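Local coordinates for phosphoserine aminotransferase (Bacillus circulans, PDB 1W3U), which catalyses the reversible, pyridoxal-phosphate-dependent transfer of an amino group between glutamate and 3-phosphohydroxypyruvate, a step of serine biosynthesis, at residues T153-Q158 with R329-L334. The protein carries 1 engineered substitution. Residues are numbered along the deposited sequence; the frame is centred on the assembly and turned at random.
Sequences TIEGAQ and RSVGGL. With PLP (pyridoxal-5'-phosphate), chain B.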
# COMPACT_ATOMS: atom_id res chain seq x y z
N THR A 153 -11.83 -2.38 -17.78
CA THR A 153 -10.52 -1.97 -18.26
C THR A 153 -9.96 -2.89 -19.31
O THR A 153 -9.20 -2.47 -20.19
CB THR A 153 -9.55 -2.05 -17.06
OG1 THR A 153 -10.29 -1.51 -15.96
CG2 THR A 153 -8.33 -1.20 -17.29
N ILE A 154 -10.33 -4.16 -19.19
CA ILE A 154 -9.76 -5.13 -20.13
C ILE A 154 -10.62 -5.23 -21.38
O ILE A 154 -10.08 -5.37 -22.48
CB ILE A 154 -9.62 -6.49 -19.43
CG1 ILE A 154 -8.51 -6.45 -18.36
CG2 ILE A 154 -9.37 -7.65 -20.40
CD1 ILE A 154 -8.66 -7.65 -17.42
N GLU A 155 -11.93 -5.14 -21.27
CA GLU A 155 -12.74 -5.31 -22.48
C GLU A 155 -12.87 -4.02 -23.27
O GLU A 155 -13.19 -4.09 -24.47
CB GLU A 155 -14.14 -5.85 -22.07
CG GLU A 155 -14.05 -7.38 -21.92
CD GLU A 155 -13.53 -7.83 -20.58
OE1 GLU A 155 -13.75 -7.15 -19.56
OE2 GLU A 155 -12.92 -8.90 -20.49
N GLY A 156 -12.67 -2.89 -22.60
CA GLY A 156 -12.81 -1.59 -23.21
C GLY A 156 -14.24 -1.08 -23.26
O GLY A 156 -14.62 -0.29 -24.13
N ALA A 157 -15.10 -1.46 -22.32
CA ALA A 157 -16.48 -1.03 -22.29
C ALA A 157 -16.69 -0.08 -21.12
O ALA A 157 -16.04 -0.21 -20.09
CB ALA A 157 -17.43 -2.23 -22.16
N GLN A 158 -17.60 0.88 -21.27
CA GLN A 158 -17.78 1.84 -20.18
C GLN A 158 -19.20 2.38 -20.09
O GLN A 158 -19.81 2.74 -21.08
CB GLN A 158 -16.81 3.01 -20.39
CG GLN A 158 -16.93 4.17 -19.40
CD GLN A 158 -15.92 5.27 -19.75
OE1 GLN A 158 -15.74 5.56 -20.94
NE2 GLN A 158 -15.30 5.85 -18.74
N ARG A 329 -4.91 -11.38 -23.13
CA ARG A 329 -5.20 -12.58 -23.92
C ARG A 329 -6.69 -12.86 -24.07
O ARG A 329 -7.15 -13.23 -25.17
CB ARG A 329 -4.49 -13.77 -23.29
N SER A 330 -7.50 -12.69 -23.02
CA SER A 330 -8.91 -13.01 -23.18
C SER A 330 -9.59 -12.20 -24.27
O SER A 330 -10.65 -12.57 -24.82
CB SER A 330 -9.62 -12.77 -21.83
OG SER A 330 -9.57 -11.40 -21.44
N VAL A 331 -9.02 -11.06 -24.63
CA VAL A 331 -9.67 -10.17 -25.59
C VAL A 331 -8.96 -10.34 -26.93
O VAL A 331 -9.61 -10.36 -27.97
CB VAL A 331 -9.59 -8.71 -25.10
CG1 VAL A 331 -10.24 -7.73 -26.07
CG2 VAL A 331 -10.22 -8.61 -23.72
N GLY A 332 -7.65 -10.45 -26.77
CA GLY A 332 -6.63 -10.39 -27.79
C GLY A 332 -6.57 -9.03 -28.46
O GLY A 332 -7.19 -8.05 -28.07
N GLY A 333 -5.79 -8.91 -29.52
CA GLY A 333 -5.68 -7.60 -30.14
C GLY A 333 -4.92 -6.62 -29.25
O GLY A 333 -3.95 -6.93 -28.57
N LEU A 334 -5.41 -5.39 -29.30
CA LEU A 334 -4.70 -4.24 -28.80
C LEU A 334 -5.59 -3.49 -27.82
O LEU A 334 -6.82 -3.57 -27.90
CB LEU A 334 -4.33 -3.25 -29.93
CG LEU A 334 -3.19 -3.62 -30.89
CD1 LEU A 334 -2.02 -4.27 -30.15
CD2 LEU A 334 -3.70 -4.54 -31.97
N1 PLP B . -10.89 -3.23 -11.05
C2 PLP B . -10.62 -2.54 -12.19
C2A PLP B . -11.79 -1.96 -13.00
C3 PLP B . -9.31 -2.37 -12.59
O3 PLP B . -9.09 -1.68 -13.75
C4 PLP B . -8.29 -2.91 -11.86
C4A PLP B . -6.80 -2.73 -12.24
C5 PLP B . -8.57 -3.61 -10.69
C6 PLP B . -9.88 -3.75 -10.31
C5A PLP B . -7.49 -4.22 -9.82
O4P PLP B . -6.76 -3.26 -9.07
P PLP B . -5.60 -3.73 -8.11
O1P PLP B . -5.14 -2.50 -7.36
O2P PLP B . -4.50 -4.31 -8.96
O3P PLP B . -6.18 -4.76 -7.17
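I154 and V331 join the cofactor-binding turn of this class-V aminotransferase to the loop that leads into strand 334-337. The turn links strands 151-152 and 157-158 of a small antiparallel hairpin. It ends in a G1 beta bulge at G156 and A157, with G156 at the positive phi (83°) that this bulge uses.

The contact is mainly apolar. CG2 of V331 meets CG2 of I154 at 3.6 Å. CG2 of V331 also lies 3.5 Å from the carbonyl O of I154. With chi1 of I154 at -70°, CG2 stands anti to the backbone N and meets the loop. S330 adds a looser touch, its OG 3.9 Å from CG2 of I154.

Polar atoms of the turn find partners outside the contact. The carboxylate of E155 passes near V331, with OE2 4.2 Å from CG2, but OE2 is hydrogen-bonded to S102. E155 O bonds to T301, and T153 O to R335 just beyond the loop. I154 also packs on W103, a cofactor-binding residue of helix 102-114, so its side chain touches both this helix and the loop.

T153 turns to the cofactor. Its OG1 bonds to S176 and lies 2.5 Å from O3 of pyridoxal phosphate, a hydrogen bond in which either oxygen could be the donor.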